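4-alpha-glucanotransferase (Streptococcus agalactiae, PDB 6M6T) is an amylomaltase, also called disproportionating enzyme, a glucanotransferase of the TIM-barrel clan whose pocket holds a bound glycan in this structure. Local coordinates at residues 157-169 / 228-242. Residues are numbered along the deposited sequence; the frame is centred on the assembly and turned at random.
Sequences ALQEWDDKAIIRR and VWTMPELFKLDRDKQ
Trp229 slides its indole between Arg169 and Trp161 at the end of the short helix 164-167, which closes in a Schellman motif with Arg169, at positive phi, as its C-prime residue. Over one face lies the Arg169 guanidinium in a cation-pi contact, CZ standing 4.2 Å from the centroid of the six-membered ring; the two planes are steeply inclined (72°), so the group does not lie flat on the indole. Arginine serves here with both chain and charge: CG makes a CH-pi contact over the five-membered ring, and beyond it the bend at chi3 (77°) brings NE and NH2 over the six-membered one. Against the opposite face Trp161 directs its edge, a T-shaped pair with planes 70° apart. Tryptophan suits this place because its broad apolar faces come with one N-H at the rim: NE1 donates in the ring plane to Ile166 O at 2.9 Å, an oxygen that also accepts from Arg169 N. Leu158 packs beside it, CD1 against Trp229 CD1 and CD2 against Val228 CG1. Lys241, long and extended beyond CG, carries its charged NZ to two carbonyl oxygens at helix ends, Ile167 O at 2.9 Å and Trp229 O at 3.1 Å. Farther out, Asp240 forms a salt bridge with Arg168. Helix 140-152 supplies Phe146 and Ile149 to Trp229, while Gln159 NE2, bonded to Ala223 O, adds a weak bond to Lys241 O.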
loop_
_atom_site.group_PDB
_atom_site.type_symbol
_atom_site.label_atom_id
_atom_site.label_comp_id
_atom_site.label_asym_id
_atom_site.label_seq_id
_atom_site.Cartn_x
_atom_site.Cartn_y
_atom_site.Cartn_z
ATOM N N ALA A 157 -14.804 -13.797 -9.963
ATOM C CA ALA A 157 -13.447 -14.216 -9.650
ATOM C C ALA A 157 -12.924 -15.205 -10.686
ATOM O O ALA A 157 -13.685 -15.915 -11.352
ATOM C CB ALA A 157 -13.393 -14.847 -8.265
ATOM N N LEU A 158 -11.596 -15.244 -10.804
ATOM C CA LEU A 158 -10.927 -16.155 -11.732
ATOM C C LEU A 158 -11.303 -17.610 -11.485
ATOM O O LEU A 158 -11.393 -18.399 -12.429
ATOM C CB LEU A 158 -9.418 -15.984 -11.610
ATOM C CG LEU A 158 -8.575 -17.136 -12.132
ATOM C CD1 LEU A 158 -8.376 -16.986 -13.642
ATOM C CD2 LEU A 158 -7.233 -17.232 -11.374
ATOM N N GLN A 159 -11.513 -17.993 -10.226
ATOM C CA GLN A 159 -11.822 -19.387 -9.931
ATOM C C GLN A 159 -13.225 -19.784 -10.373
ATOM O O GLN A 159 -13.483 -20.977 -10.580
ATOM C CB GLN A 159 -11.658 -19.657 -8.434
ATOM C CG GLN A 159 -10.217 -19.596 -7.950
ATOM C CD GLN A 159 -9.711 -18.172 -7.755
ATOM O OE1 GLN A 159 -10.501 -17.235 -7.605
ATOM N NE2 GLN A 159 -8.385 -18.005 -7.759
ATOM N N GLU A 160 -14.135 -18.820 -10.521
ATOM C CA GLU A 160 -15.522 -19.111 -10.850
ATOM C C GLU A 160 -15.908 -18.654 -12.260
ATOM O O GLU A 160 -17.103 -18.528 -12.554
ATOM C CB GLU A 160 -16.459 -18.495 -9.802
ATOM C CG GLU A 160 -16.321 -16.973 -9.626
ATOM C CD GLU A 160 -17.319 -16.356 -8.618
ATOM O OE1 GLU A 160 -17.254 -15.110 -8.404
ATOM O OE2 GLU A 160 -18.158 -17.104 -8.048
ATOM N N TRP A 161 -14.932 -18.415 -13.143
ATOM C CA TRP A 161 -15.268 -18.199 -14.550
ATOM C C TRP A 161 -15.977 -19.443 -15.077
ATOM O O TRP A 161 -15.965 -20.504 -14.453
ATOM C CB TRP A 161 -14.026 -17.902 -15.407
ATOM C CG TRP A 161 -13.314 -16.591 -15.121
ATOM C CD1 TRP A 161 -13.719 -15.592 -14.271
ATOM C CD2 TRP A 161 -12.063 -16.148 -15.683
ATOM N NE1 TRP A 161 -12.795 -14.559 -14.271
ATOM C CE2 TRP A 161 -11.775 -14.878 -15.128
ATOM C CE3 TRP A 161 -11.163 -16.698 -16.602
ATOM C CZ2 TRP A 161 -10.627 -14.160 -15.462
ATOM C CZ3 TRP A 161 -10.015 -15.977 -16.929
ATOM C CH2 TRP A 161 -9.760 -14.724 -16.357
ATOM N N ASP A 162 -16.609 -19.305 -16.243
ATOM C CA ASP A 162 -17.439 -20.377 -16.789
ATOM C C ASP A 162 -16.704 -21.294 -17.754
ATOM O O ASP A 162 -17.085 -22.461 -17.893
ATOM C CB ASP A 162 -18.665 -19.792 -17.496
ATOM C CG ASP A 162 -19.561 -19.021 -16.548
ATOM O OD1 ASP A 162 -19.001 -18.328 -15.661
ATOM O OD2 ASP A 162 -20.808 -19.108 -16.684
ATOM N N ASP A 163 -15.663 -20.804 -18.410
ATOM C CA ASP A 163 -14.977 -21.532 -19.471
ATOM C C ASP A 163 -13.654 -22.059 -18.911
ATOM O O ASP A 163 -12.659 -21.330 -18.815
ATOM C CB ASP A 163 -14.799 -20.612 -20.672
ATOM C CG ASP A 163 -14.181 -21.293 -21.855
ATOM O OD1 ASP A 163 -13.939 -22.517 -21.802
ATOM O OD2 ASP A 163 -13.936 -20.586 -22.851
ATOM N N LYS A 164 -13.652 -23.338 -18.545
ATOM C CA LYS A 164 -12.455 -23.965 -18.001
ATOM C C LYS A 164 -11.265 -23.892 -18.959
ATOM O O LYS A 164 -10.115 -23.890 -18.507
ATOM C CB LYS A 164 -12.775 -25.418 -17.629
ATOM C CG LYS A 164 -13.243 -25.599 -16.175
ATOM C CD LYS A 164 -14.756 -25.787 -16.082
ATOM C CE LYS A 164 -15.300 -25.345 -14.723
ATOM N NZ LYS A 164 -16.793 -25.443 -14.642
ATOM N N ALA A 165 -11.509 -23.813 -20.266
ATOM C CA ALA A 165 -10.405 -23.654 -21.208
ATOM C C ALA A 165 -9.662 -22.347 -20.959
ATOM O O ALA A 165 -8.426 -22.317 -20.926
ATOM C CB ALA A 165 -10.927 -23.703 -22.645
ATOM N N ILE A 166 -10.409 -21.253 -20.784
ATOM C CA ILE A 166 -9.763 -19.963 -20.572
ATOM C C ILE A 166 -9.157 -19.892 -19.177
ATOM O O ILE A 166 -8.152 -19.209 -18.969
ATOM C CB ILE A 166 -10.742 -18.796 -20.840
ATOM C CG1 ILE A 166 -9.970 -17.543 -21.239
ATOM C CG2 ILE A 166 -11.599 -18.481 -19.629
ATOM C CD1 ILE A 166 -9.064 -17.727 -22.422
ATOM N N ILE A 167 -9.720 -20.622 -18.214
ATOM C CA ILE A 167 -9.178 -20.572 -16.862
ATOM C C ILE A 167 -7.748 -21.106 -16.827
ATOM O O ILE A 167 -6.905 -20.609 -16.069
ATOM C CB ILE A 167 -10.117 -21.326 -15.902
ATOM C CG1 ILE A 167 -11.166 -20.356 -15.349
ATOM C CG2 ILE A 167 -9.336 -22.010 -14.797
ATOM C CD1 ILE A 167 -12.295 -21.018 -14.608
ATOM N N ARG A 168 -7.430 -22.084 -17.664
ATOM C CA ARG A 168 -6.074 -22.611 -17.733
ATOM C C ARG A 168 -5.411 -22.306 -19.074
ATOM O O ARG A 168 -4.556 -23.068 -19.532
ATOM C CB ARG A 168 -6.065 -24.112 -17.451
ATOM C CG ARG A 168 -7.264 -24.830 -18.012
ATOM C CD ARG A 168 -7.251 -26.292 -17.654
ATOM N NE ARG A 168 -8.380 -26.979 -18.265
ATOM C CZ ARG A 168 -9.601 -26.982 -17.747
ATOM N NH1 ARG A 168 -9.836 -26.323 -16.615
ATOM N NH2 ARG A 168 -10.584 -27.634 -18.362
ATOM N N ARG A 169 -5.807 -21.201 -19.707
ATOM C CA ARG A 169 -5.100 -20.597 -20.843
ATOM C C ARG A 169 -4.703 -21.618 -21.915
ATOM O O ARG A 169 -3.526 -21.796 -22.233
ATOM C CB ARG A 169 -3.861 -19.829 -20.370
ATOM C CG ARG A 169 -3.823 -19.479 -18.903
ATOM C CD ARG A 169 -2.572 -18.697 -18.598
ATOM N NE ARG A 169 -2.726 -17.317 -19.043
ATOM C CZ ARG A 169 -2.162 -16.799 -20.132
ATOM N NH1 ARG A 169 -1.375 -17.554 -20.895
ATOM N NH2 ARG A 169 -2.382 -15.522 -20.452
ATOM N N VAL A 228 -1.813 -15.694 -10.540
ATOM C CA VAL A 228 -2.413 -17.013 -10.365
ATOM C C VAL A 228 -2.857 -17.584 -11.698
ATOM O O VAL A 228 -2.899 -18.807 -11.881
ATOM C CB VAL A 228 -3.585 -16.902 -9.372
ATOM C CG1 VAL A 228 -4.358 -18.207 -9.292
ATOM C CG2 VAL A 228 -3.067 -16.492 -7.998
ATOM N N TRP A 229 -3.186 -16.707 -12.652
ATOM C CA TRP A 229 -3.594 -17.117 -13.988
ATOM C C TRP A 229 -2.401 -17.513 -14.869
ATOM O O TRP A 229 -2.321 -18.654 -15.343
ATOM C CB TRP A 229 -4.390 -15.987 -14.628
ATOM C CG TRP A 229 -5.166 -16.407 -15.806
ATOM C CD1 TRP A 229 -5.905 -17.544 -15.934
ATOM C CD2 TRP A 229 -5.285 -15.703 -17.044
ATOM N NE1 TRP A 229 -6.470 -17.595 -17.174
ATOM C CE2 TRP A 229 -6.109 -16.476 -17.879
ATOM C CE3 TRP A 229 -4.765 -14.501 -17.533
ATOM C CZ2 TRP A 229 -6.441 -16.079 -19.175
ATOM C CZ3 TRP A 229 -5.084 -14.116 -18.823
ATOM C CH2 TRP A 229 -5.917 -14.901 -19.627
ATOM N N THR A 230 -1.465 -16.581 -15.109
ATOM C CA THR A 230 -0.377 -16.832 -16.051
ATOM C C THR A 230 0.786 -17.610 -15.448
ATOM O O THR A 230 1.585 -18.189 -16.198
ATOM C CB THR A 230 0.181 -15.522 -16.595
ATOM O OG1 THR A 230 0.984 -14.910 -15.586
ATOM C CG2 THR A 230 -0.929 -14.572 -16.978
ATOM N N MET A 231 0.926 -17.616 -14.126
ATOM C CA MET A 231 2.077 -18.236 -13.467
ATOM C C MET A 231 1.613 -19.033 -12.251
ATOM O O MET A 231 2.016 -18.755 -11.116
ATOM C CB MET A 231 3.091 -17.170 -13.063
ATOM C CG MET A 231 3.791 -16.447 -14.206
ATOM S SD MET A 231 4.912 -15.180 -13.544
ATOM C CE MET A 231 3.755 -13.868 -13.135
ATOM N N PRO A 232 0.774 -20.057 -12.456
ATOM C CA PRO A 232 0.220 -20.793 -11.302
ATOM C C PRO A 232 1.258 -21.558 -10.504
ATOM O O PRO A 232 0.996 -21.894 -9.339
ATOM C CB PRO A 232 -0.783 -21.752 -11.952
ATOM C CG PRO A 232 -0.226 -21.980 -13.328
ATOM C CD PRO A 232 0.380 -20.666 -13.740
ATOM N N GLU A 233 2.424 -21.843 -11.099
ATOM C CA GLU A 233 3.478 -22.650 -10.498
ATOM C C GLU A 233 4.188 -21.938 -9.350
ATOM O O GLU A 233 5.105 -22.517 -8.760
ATOM C CB GLU A 233 4.481 -23.052 -11.579
ATOM C CG GLU A 233 5.197 -21.874 -12.237
ATOM C CD GLU A 233 4.465 -21.295 -13.460
ATOM O OE1 GLU A 233 5.099 -20.529 -14.230
ATOM O OE2 GLU A 233 3.268 -21.595 -13.660
ATOM N N LEU A 234 3.796 -20.704 -9.029
ATOM C CA LEU A 234 4.314 -19.979 -7.876
ATOM C C LEU A 234 3.510 -20.240 -6.608
ATOM O O LEU A 234 3.971 -19.882 -5.509
ATOM C CB LEU A 234 4.328 -18.466 -8.150
ATOM C CG LEU A 234 4.927 -17.974 -9.466
ATOM C CD1 LEU A 234 4.713 -16.475 -9.650
ATOM C CD2 LEU A 234 6.393 -18.335 -9.521
ATOM N N PHE A 235 2.333 -20.858 -6.736
ATOM C CA PHE A 235 1.386 -21.017 -5.643
ATOM C C PHE A 235 1.099 -22.493 -5.376
ATOM O O PHE A 235 1.437 -23.376 -6.164
ATOM C CB PHE A 235 0.075 -20.275 -5.944
ATOM C CG PHE A 235 0.263 -18.829 -6.285
ATOM C CD1 PHE A 235 0.550 -18.439 -7.590
ATOM C CD2 PHE A 235 0.141 -17.854 -5.314
ATOM C CE1 PHE A 235 0.727 -17.092 -7.916
ATOM C CE2 PHE A 235 0.315 -16.510 -5.630
ATOM C CZ PHE A 235 0.607 -16.130 -6.934
ATOM N N LYS A 236 0.496 -22.749 -4.223
ATOM C CA LYS A 236 -0.035 -24.062 -3.890
ATOM C C LYS A 236 -1.487 -24.076 -4.343
ATOM O O LYS A 236 -2.397 -23.756 -3.577
ATOM C CB LYS A 236 0.083 -24.326 -2.394
ATOM C CG LYS A 236 1.504 -24.377 -1.844
ATOM C CD LYS A 236 1.503 -24.588 -0.326
ATOM C CE LYS A 236 2.943 -24.731 0.207
ATOM N NZ LYS A 236 3.058 -25.004 1.676
ATOM N N LEU A 237 -1.718 -24.429 -5.609
ATOM C CA LEU A 237 -3.074 -24.500 -6.150
ATOM C C LEU A 237 -3.290 -25.848 -6.824
ATOM O O LEU A 237 -2.352 -26.627 -7.041
ATOM C CB LEU A 237 -3.364 -23.370 -7.149
ATOM C CG LEU A 237 -2.967 -21.925 -6.810
ATOM C CD1 LEU A 237 -2.656 -21.178 -8.087
ATOM C CD2 LEU A 237 -4.008 -21.163 -5.979
ATOM N N ASP A 238 -4.554 -26.115 -7.150
ATOM C CA ASP A 238 -4.968 -27.336 -7.830
ATOM C C ASP A 238 -5.272 -27.076 -9.309
ATOM O O ASP A 238 -4.998 -25.998 -9.845
ATOM C CB ASP A 238 -6.158 -27.957 -7.098
ATOM C CG ASP A 238 -7.329 -27.019 -6.980
ATOM O OD1 ASP A 238 -7.467 -26.127 -7.849
ATOM O OD2 ASP A 238 -8.114 -27.188 -6.018
ATOM N N ARG A 239 -5.850 -28.084 -9.975
ATOM C CA ARG A 239 -6.047 -28.031 -11.420
ATOM C C ARG A 239 -7.035 -26.946 -11.832
ATOM O O ARG A 239 -6.881 -26.355 -12.910
ATOM C CB ARG A 239 -6.515 -29.389 -11.936
ATOM C CG ARG A 239 -5.385 -30.372 -12.198
ATOM C CD ARG A 239 -5.872 -31.826 -12.161
ATOM N NE ARG A 239 -6.049 -32.323 -10.795
ATOM C CZ ARG A 239 -5.180 -33.105 -10.155
ATOM N NH1 ARG A 239 -4.055 -33.484 -10.754
ATOM N NH2 ARG A 239 -5.429 -33.508 -8.909
ATOM N N ASP A 240 -8.053 -26.663 -11.014
ATOM C CA ASP A 240 -8.951 -25.549 -11.308
ATOM C C ASP A 240 -8.584 -24.289 -10.512
ATOM O O ASP A 240 -9.457 -23.485 -10.162
ATOM C CB ASP A 240 -10.411 -25.960 -11.100
ATOM C CG ASP A 240 -11.146 -26.226 -12.444
ATOM O OD1 ASP A 240 -10.570 -25.901 -13.520
ATOM O OD2 ASP A 240 -12.293 -26.752 -12.432
ATOM N N LYS A 241 -7.291 -24.142 -10.203
ATOM C CA LYS A 241 -6.657 -22.902 -9.742
ATOM C C LYS A 241 -7.294 -22.320 -8.479
ATOM O O LYS A 241 -7.367 -21.097 -8.306
ATOM C CB LYS A 241 -6.613 -21.861 -10.861
ATOM C CG LYS A 241 -5.294 -21.871 -11.607
ATOM C CD LYS A 241 -5.374 -21.241 -12.992
ATOM C CE LYS A 241 -4.057 -21.470 -13.733
ATOM N NZ LYS A 241 -4.149 -21.154 -15.182
ATOM N N GLN A 242 -7.710 -23.199 -7.554
ATOM C CA GLN A 242 -8.185 -22.687 -6.280
ATOM C C GLN A 242 -7.175 -22.980 -5.180
ATOM O O GLN A 242 -6.473 -23.999 -5.212
ATOM C CB GLN A 242 -9.544 -23.282 -5.906
ATOM C CG GLN A 242 -10.412 -23.494 -7.124
ATOM C CD GLN A 242 -11.840 -23.070 -6.903
ATOM O OE1 GLN A 242 -12.202 -22.594 -5.819
ATOM N NE2 GLN A 242 -12.668 -23.240 -7.932
#